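Local coordinates for putative carbohydrate binding protein (Pseudomonas aeruginosa, PDB 3QEC) that is a putative carbohydrate-binding protein, linked with heparin and suramin binding and possibly involved in carbohydrate transport and biofilm formation, at residues E50-F63 and D74-T86. Sequence-based numbering, arbitrary orientation.
Sequences EPATSYMKAYYAKF and DVQPPVLDPRRAT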
ATOM      1  N   GLU A  50      -3.887  -4.605   4.891  1.00 53.51           N
ATOM      2  CA  GLU A  50      -4.883  -4.394   5.949  1.00 53.73           C
ATOM      3  C   GLU A  50      -6.336  -4.557   5.454  1.00 58.41           C
ATOM      4  O   GLU A  50      -6.558  -4.416   4.255  1.00 57.86           O
ATOM      5  CB  GLU A  50      -4.705  -2.986   6.543  1.00 55.58           C
ATOM      6  CG  GLU A  50      -4.972  -1.825   5.591  1.00 57.98           C
ATOM      7  CD  GLU A  50      -4.671  -0.495   6.244  1.00 69.13           C
ATOM      8  OE1 GLU A  50      -5.310  -0.180   7.275  1.00 58.41           O
ATOM      9  OE2 GLU A  50      -3.743   0.197   5.772  1.00 62.14           O
ATOM     10  N   PRO A  51      -7.338  -4.791   6.361  1.00 54.06           N
ATOM     11  CA  PRO A  51      -8.743  -4.905   5.904  1.00 51.86           C
ATOM     12  C   PRO A  51      -9.224  -3.704   5.065  1.00 55.06           C
ATOM     13  O   PRO A  51      -8.907  -2.561   5.406  1.00 54.36           O
ATOM     14  CB  PRO A  51      -9.533  -4.993   7.223  1.00 53.18           C
ATOM     15  CG  PRO A  51      -8.554  -5.548   8.213  1.00 58.00           C
ATOM     16  CD  PRO A  51      -7.231  -4.975   7.832  1.00 54.67           C
ATOM     17  N   ALA A  52      -9.985  -3.967   3.963  1.00 51.68           N
ATOM     18  CA  ALA A  52     -10.530  -2.924   3.080  1.00 52.04           C
ATOM     19  C   ALA A  52     -11.835  -2.358   3.674  1.00 59.83           C
ATOM     20  O   ALA A  52     -12.925  -2.773   3.281  1.00 61.26           O
ATOM     21  CB  ALA A  52     -10.769  -3.483   1.678  1.00 51.68           C
ATOM     22  N   THR A  53     -11.719  -1.442   4.644  1.00 56.04           N
ATOM     23  CA  THR A  53     -12.873  -0.869   5.345  1.00 55.31           C
ATOM     24  C   THR A  53     -13.265   0.487   4.771  1.00 60.36           C
ATOM     25  O   THR A  53     -12.487   1.108   4.032  1.00 61.02           O
ATOM     26  CB  THR A  53     -12.581  -0.748   6.858  1.00 58.93           C
ATOM     27  OG1 THR A  53     -11.473   0.128   7.070  1.00 58.37           O
ATOM     28  CG2 THR A  53     -12.350  -2.105   7.531  1.00 52.17           C
ATOM     29  N   SER A  54     -14.477   0.964   5.131  1.00 57.08           N
ATOM     30  CA  SER A  54     -14.984   2.266   4.690  1.00 57.40           C
ATOM     31  C   SER A  54     -14.071   3.413   5.209  1.00 61.53           C
ATOM     32  O   SER A  54     -13.932   4.442   4.546  1.00 62.23           O
ATOM     33  CB  SER A  54     -16.428   2.458   5.140  1.00 60.11           C
ATOM     34  OG  SER A  54     -16.531   2.539   6.551  1.00 66.03           O
ATOM     35  N   TYR A  55     -13.414   3.178   6.366  1.00 57.55           N
ATOM     36  CA  TYR A  55     -12.458   4.052   7.053  1.00 57.04           C
ATOM     37  C   TYR A  55     -11.200   4.259   6.175  1.00 58.52           C
ATOM     38  O   TYR A  55     -10.873   5.401   5.850  1.00 58.21           O
ATOM     39  CB  TYR A  55     -12.090   3.437   8.440  1.00 57.04           C
ATOM     40  CG  TYR A  55     -11.207   4.299   9.321  1.00 58.68           C
ATOM     41  CD1 TYR A  55     -11.689   5.478   9.889  1.00 62.07           C
ATOM     42  CD2 TYR A  55      -9.900   3.919   9.621  1.00 58.31           C
ATOM     43  CE1 TYR A  55     -10.878   6.273  10.707  1.00 63.44           C
ATOM     44  CE2 TYR A  55      -9.072   4.720  10.411  1.00 59.30           C
ATOM     45  CZ  TYR A  55      -9.566   5.893  10.958  1.00 66.59           C
ATOM     46  OH  TYR A  55      -8.757   6.671  11.755  1.00 65.78           O
HETATM   47  N   MSE A  56     -10.526   3.155   5.762  1.00 53.23           N
HETATM   48  CA  MSE A  56      -9.311   3.230   4.935  1.00 51.60           C
HETATM   49  C   MSE A  56      -9.611   3.570   3.446  1.00 58.69           C
HETATM   50  O   MSE A  56      -8.728   4.107   2.771  1.00 60.57           O
HETATM   51  CB  MSE A  56      -8.470   1.962   5.061  1.00 51.70           C
HETATM   52  CG  MSE A  56      -7.846   1.798   6.467  1.00 56.56           C
HETATM   53 SE   MSE A  56      -6.998   3.427   7.152  0.75 63.01          SE
HETATM   54  CE  MSE A  56      -5.365   3.395   6.076  1.00 58.78           C
ATOM     55  N   LYS A  57     -10.845   3.326   2.957  1.00 54.99           N
ATOM     56  CA  LYS A  57     -11.262   3.709   1.598  1.00 54.74           C
ATOM     57  C   LYS A  57     -11.159   5.231   1.460  1.00 62.07           C
ATOM     58  O   LYS A  57     -10.643   5.734   0.455  1.00 63.05           O
ATOM     59  CB  LYS A  57     -12.702   3.228   1.316  1.00 56.00           C
ATOM     60  CG  LYS A  57     -13.270   3.663  -0.042  1.00 53.40           C
ATOM     61  CD  LYS A  57     -14.683   3.156  -0.241  1.00 60.49           C
ATOM     62  CE  LYS A  57     -15.260   3.547  -1.572  1.00 82.26           C
ATOM     63  NZ  LYS A  57     -16.565   2.866  -1.820  1.00 99.19           N
ATOM     64  N   ALA A  58     -11.638   5.957   2.501  1.00 59.07           N
ATOM     65  CA  ALA A  58     -11.597   7.421   2.596  1.00 58.55           C
ATOM     66  C   ALA A  58     -10.136   7.921   2.675  1.00 62.85           C
ATOM     67  O   ALA A  58      -9.784   8.912   2.025  1.00 63.60           O
ATOM     68  CB  ALA A  58     -12.387   7.879   3.810  1.00 59.03           C
ATOM     69  N   TYR A  59      -9.281   7.210   3.440  1.00 58.27           N
ATOM     70  CA  TYR A  59      -7.869   7.572   3.588  1.00 58.07           C
ATOM     71  C   TYR A  59      -7.116   7.388   2.257  1.00 62.13           C
ATOM     72  O   TYR A  59      -6.513   8.346   1.760  1.00 62.71           O
ATOM     73  CB  TYR A  59      -7.207   6.751   4.713  1.00 57.88           C
ATOM     74  CG  TYR A  59      -5.772   7.149   4.976  1.00 59.74           C
ATOM     75  CD1 TYR A  59      -5.465   8.191   5.852  1.00 62.40           C
ATOM     76  CD2 TYR A  59      -4.718   6.510   4.322  1.00 59.96           C
ATOM     77  CE1 TYR A  59      -4.141   8.569   6.092  1.00 62.37           C
ATOM     78  CE2 TYR A  59      -3.393   6.901   4.531  1.00 61.27           C
ATOM     79  CZ  TYR A  59      -3.108   7.913   5.434  1.00 68.80           C
ATOM     80  OH  TYR A  59      -1.800   8.280   5.635  1.00 71.82           O
ATOM     81  N   TYR A  60      -7.184   6.167   1.671  1.00 56.88           N
ATOM     82  CA  TYR A  60      -6.489   5.823   0.431  1.00 55.84           C
ATOM     83  C   TYR A  60      -7.003   6.612  -0.796  1.00 60.80           C
ATOM     84  O   TYR A  60      -6.234   6.817  -1.739  1.00 61.01           O
ATOM     85  CB  TYR A  60      -6.507   4.309   0.195  1.00 55.24           C
ATOM     86  CG  TYR A  60      -5.566   3.578   1.138  1.00 56.34           C
ATOM     87  CD1 TYR A  60      -4.238   3.966   1.269  1.00 58.09           C
ATOM     88  CD2 TYR A  60      -5.997   2.478   1.872  1.00 56.30           C
ATOM     89  CE1 TYR A  60      -3.371   3.302   2.132  1.00 57.18           C
ATOM     90  CE2 TYR A  60      -5.131   1.791   2.722  1.00 56.50           C
ATOM     91  CZ  TYR A  60      -3.819   2.210   2.851  1.00 61.42           C
ATOM     92  OH  TYR A  60      -2.952   1.547   3.683  1.00 59.59           O
ATOM     93  N   ALA A  61      -8.251   7.114  -0.769  1.00 57.36           N
ATOM     94  CA  ALA A  61      -8.750   7.958  -1.854  1.00 57.59           C
ATOM     95  C   ALA A  61      -7.931   9.250  -1.940  1.00 64.51           C
ATOM     96  O   ALA A  61      -7.558   9.664  -3.037  1.00 65.55           O
ATOM     97  CB  ALA A  61     -10.223   8.288  -1.643  1.00 58.43           C
ATOM     98  N   LYS A  62      -7.612   9.863  -0.781  1.00 62.02           N
ATOM     99  CA  LYS A  62      -6.854  11.109  -0.764  1.00 62.95           C
ATOM    100  C   LYS A  62      -5.317  10.870  -0.772  1.00 67.53           C
ATOM    101  O   LYS A  62      -4.620  11.692  -1.362  1.00 69.07           O
ATOM    102  CB  LYS A  62      -7.271  12.005   0.432  1.00 65.17           C
ATOM    103  N   PHE A  63      -4.782   9.770  -0.164  1.00 61.66           N
ATOM    104  CA  PHE A  63      -3.317   9.615  -0.078  1.00 60.88           C
ATOM    105  C   PHE A  63      -2.724   8.294  -0.604  1.00 64.19           C
ATOM    106  O   PHE A  63      -1.502   8.126  -0.546  1.00 65.07           O
ATOM    107  CB  PHE A  63      -2.856   9.788   1.391  1.00 62.51           C
ATOM    108  CG  PHE A  63      -3.410  11.010   2.087  1.00 65.27           C
ATOM    109  CD1 PHE A  63      -2.882  12.277   1.836  1.00 69.99           C
ATOM    110  CD2 PHE A  63      -4.489  10.902   2.960  1.00 66.63           C
ATOM    111  CE1 PHE A  63      -3.420  13.415   2.455  1.00 71.85           C
ATOM    112  CE2 PHE A  63      -5.031  12.039   3.572  1.00 70.95           C
ATOM    113  CZ  PHE A  63      -4.491  13.290   3.318  1.00 70.64           C
ATOM    114  N   ASP A  74       0.454  22.161   2.287  1.00115.90           N
ATOM    115  CA  ASP A  74      -0.399  22.591   3.399  1.00116.95           C
ATOM    116  C   ASP A  74      -1.282  21.438   3.936  1.00118.75           C
ATOM    117  O   ASP A  74      -1.771  21.534   5.065  1.00119.39           O
ATOM    118  CB  ASP A  74      -1.275  23.788   2.977  1.00120.58           C
ATOM    119  N   VAL A  75      -1.469  20.352   3.142  1.00111.99           N
ATOM    120  CA  VAL A  75      -2.292  19.192   3.520  1.00108.94           C
ATOM    121  C   VAL A  75      -1.392  18.036   4.012  1.00110.73           C
ATOM    122  O   VAL A  75      -0.589  17.489   3.246  1.00110.25           O
ATOM    123  CB  VAL A  75      -3.243  18.736   2.371  1.00110.83           C
ATOM    124  CG1 VAL A  75      -3.965  17.437   2.720  1.00108.26           C
ATOM    125  CG2 VAL A  75      -4.254  19.827   2.021  1.00112.06           C
ATOM    126  N   GLN A  76      -1.555  17.664   5.292  1.00105.27           N
ATOM    127  CA  GLN A  76      -0.828  16.553   5.917  1.00102.80           C
ATOM    128  C   GLN A  76      -1.787  15.372   6.197  1.00 99.11           C
ATOM    129  O   GLN A  76      -2.916  15.622   6.646  1.00 98.26           O
ATOM    130  CB  GLN A  76      -0.131  17.008   7.218  1.00106.30           C
ATOM    131  CG  GLN A  76       1.051  17.964   7.005  1.00131.94           C
ATOM    132  CD  GLN A  76       2.119  17.412   6.081  1.00156.18           C
ATOM    133  OE1 GLN A  76       2.595  16.275   6.233  1.00150.54           O
ATOM    134  NE2 GLN A  76       2.508  18.211   5.093  1.00149.49           N
ATOM    135  N   PRO A  77      -1.387  14.092   5.946  1.00 89.91           N
ATOM    136  CA  PRO A  77      -2.302  12.972   6.231  1.00 86.24           C
ATOM    137  C   PRO A  77      -2.678  12.939   7.712  1.00 86.61           C
ATOM    138  O   PRO A  77      -1.834  13.239   8.567  1.00 86.93           O
ATOM    139  CB  PRO A  77      -1.508  11.731   5.803  1.00 86.38           C
ATOM    140  CG  PRO A  77      -0.483  12.241   4.867  1.00 91.94           C
ATOM    141  CD  PRO A  77      -0.109  13.591   5.405  1.00 90.34           C
ATOM    142  N   PRO A  78      -3.961  12.674   8.032  1.00 79.88           N
ATOM    143  CA  PRO A  78      -4.365  12.661   9.440  1.00 79.75           C
ATOM    144  C   PRO A  78      -3.813  11.458  10.209  1.00 82.14           C
ATOM    145  O   PRO A  78      -3.396  10.449   9.613  1.00 80.01           O
ATOM    146  CB  PRO A  78      -5.892  12.601   9.356  1.00 80.90           C
ATOM    147  CG  PRO A  78      -6.168  11.892   8.081  1.00 83.44           C
ATOM    148  CD  PRO A  78      -5.089  12.325   7.142  1.00 79.51           C
ATOM    149  N   VAL A  79      -3.813  11.583  11.546  1.00 78.79           N
ATOM    150  CA  VAL A  79      -3.393  10.537  12.475  1.00 77.23           C
ATOM    151  C   VAL A  79      -4.545   9.539  12.540  1.00 76.99           C
ATOM    152  O   VAL A  79      -5.692   9.930  12.778  1.00 77.04           O
ATOM    153  CB  VAL A  79      -3.000  11.112  13.869  1.00 82.80           C
ATOM    154  CG1 VAL A  79      -2.529  10.009  14.819  1.00 82.01           C
ATOM    155  CG2 VAL A  79      -1.925  12.187  13.731  1.00 84.15           C
ATOM    156  N   LEU A  80      -4.248   8.268  12.269  1.00 70.13           N
ATOM    157  CA  LEU A  80      -5.247   7.203  12.245  1.00 67.48           C
ATOM    158  C   LEU A  80      -5.532   6.680  13.641  1.00 71.64           C
ATOM    159  O   LEU A  80      -4.657   6.747  14.507  1.00 73.20           O
ATOM    160  CB  LEU A  80      -4.787   6.061  11.322  1.00 65.37           C
ATOM    161  CG  LEU A  80      -4.558   6.444   9.848  1.00 68.21           C
ATOM    162  CD1 LEU A  80      -3.950   5.315   9.091  1.00 66.34           C
ATOM    163  CD2 LEU A  80      -5.849   6.845   9.173  1.00 69.87           C
ATOM    164  N   ASP A  81      -6.761   6.169  13.862  1.00 66.65           N
ATOM    165  CA  ASP A  81      -7.195   5.593  15.138  1.00 66.06           C
ATOM    166  C   ASP A  81      -6.184   4.499  15.568  1.00 71.65           C
ATOM    167  O   ASP A  81      -5.789   3.655  14.741  1.00 70.62           O
ATOM    168  CB  ASP A  81      -8.627   5.031  15.012  1.00 65.94           C
ATOM    169  CG  ASP A  81      -9.306   4.653  16.324  1.00 70.25           C
ATOM    170  OD1 ASP A  81      -8.890   3.662  16.940  1.00 70.23           O
ATOM    171  OD2 ASP A  81     -10.309   5.306  16.688  1.00 75.16           O
ATOM    172  N   PRO A  82      -5.720   4.509  16.842  1.00 69.44           N
ATOM    173  CA  PRO A  82      -4.715   3.512  17.258  1.00 68.84           C
ATOM    174  C   PRO A  82      -5.195   2.057  17.198  1.00 71.78           C
ATOM    175  O   PRO A  82      -4.351   1.161  17.180  1.00 73.16           O
ATOM    176  CB  PRO A  82      -4.375   3.929  18.682  1.00 72.00           C
ATOM    177  CG  PRO A  82      -5.523   4.755  19.139  1.00 76.51           C
ATOM    178  CD  PRO A  82      -6.035   5.449  17.941  1.00 71.56           C
ATOM    179  N   ARG A  83      -6.517   1.817  17.095  1.00 65.39           N
ATOM    180  CA  ARG A  83      -7.090   0.471  17.011  1.00 63.84           C
ATOM    181  C   ARG A  83      -6.831  -0.203  15.660  1.00 69.50           C
ATOM    182  O   ARG A  83      -6.951  -1.425  15.553  1.00 68.83           O
ATOM    183  CB  ARG A  83      -8.602   0.513  17.252  1.00 60.09           C
ATOM    184  CG  ARG A  83      -9.009   0.676  18.711  1.00 60.40           C
ATOM    185  CD  ARG A  83     -10.508   0.879  18.831  1.00 60.08           C
ATOM    186  NE  ARG A  83     -10.884   2.224  18.394  1.00 69.42           N
ATOM    187  CZ  ARG A  83     -12.121   2.713  18.404  1.00 77.89           C
ATOM    188  NH1 ARG A  83     -13.131   1.974  18.850  1.00 56.81           N
ATOM    189  NH2 ARG A  83     -12.350   3.959  18.011  1.00 65.11           N
ATOM    190  N   ARG A  84      -6.523   0.585  14.624  1.00 67.36           N
ATOM    191  CA  ARG A  84      -6.295   0.081  13.267  1.00 66.06           C
ATOM    192  C   ARG A  84      -4.974  -0.687  13.154  1.00 71.46           C
ATOM    193  O   ARG A  84      -4.924  -1.682  12.443  1.00 71.37           O
ATOM    194  CB  ARG A  84      -6.323   1.260  12.281  1.00 64.31           C
ATOM    195  CG  ARG A  84      -5.869   0.965  10.857  1.00 61.20           C
ATOM    196  CD  ARG A  84      -4.719   1.872  10.531  1.00 59.46           C
ATOM    197  NE  ARG A  84      -4.127   1.559   9.239  1.00 55.49           N
ATOM    198  CZ  ARG A  84      -2.851   1.764   8.938  1.00 69.96           C
ATOM    199  NH1 ARG A  84      -2.023   2.276   9.843  1.00 59.62           N
ATOM    200  NH2 ARG A  84      -2.385   1.437   7.741  1.00 57.18           N
ATOM    201  N   ALA A  85      -3.916  -0.230  13.845  1.00 69.39           N
ATOM    202  CA  ALA A  85      -2.571  -0.813  13.784  1.00 69.24           C
ATOM    203  C   ALA A  85      -2.537  -2.328  14.057  1.00 71.65           C
ATOM    204  O   ALA A  85      -1.749  -3.029  13.432  1.00 71.24           O
ATOM    205  CB  ALA A  85      -1.642  -0.096  14.747  1.00 71.29           C
ATOM    206  N   THR A  86      -3.408  -2.833  14.943  1.00 67.39           N
ATOM    207  CA  THR A  86      -3.434  -4.247  15.319  1.00 66.31           C
ATOM    208  C   THR A  86      -3.884  -5.165  14.146  1.00 66.83           C
ATOM    209  O   THR A  86      -3.610  -6.363  14.186  1.00 66.77           O
ATOM    210  CB  THR A  86      -4.263  -4.462  16.604  1.00 77.43           C
ATOM    211  OG1 THR A  86      -4.128  -5.818  17.014  1.00 89.33           O
ATOM    212  CG2 THR A  86      -5.731  -4.162  16.442  1.00 72.49           C
TER
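R84 grips E50 side-on through a salt bridge: NE donates to OE1 at 2.9 Å, and NH2 of R84 lies 2.7 Å from OE2 of E50. Both oxygens sit close to the guanidinium plane, but the carboxylate is turned 41° against it. OE2 of E50 also takes a 2.6 Å hydrogen bond from OH of Y60, which arrives on the anti side and from the opposite face to NH2. The other hydrogen bond between the two segments runs from backbone to side chain: D81 N donates to Y55 OH over 2.9 Å, nearly straight at 166°.

E50 lies near the end of strand 46-51 of the antiparallel sheet, which gives way through a short loop to helix 54-63, with Y55 in its first turn; the loop back to strand 89-92 runs along that helix. D81 opens a type I turn that runs to R84; its OD1 accepts from R83 N, an Asx turn.

Y55 and Y59 hold CG anti to the backbone N (chi1 near -175°), which carries both rings toward the loop. L80 splits its branches: CD1 meets CE of selenomethionine M56 and sits over one face of the R84 guanidinium, toward its rim, while CD2 packs 3.6 Å from CD1 of Y59. P77 lays CB over the F63 ring, a CH-pi contact 4.0 Å from the centroid. P78 brings CD to 3.6 Å from CE2 of F63.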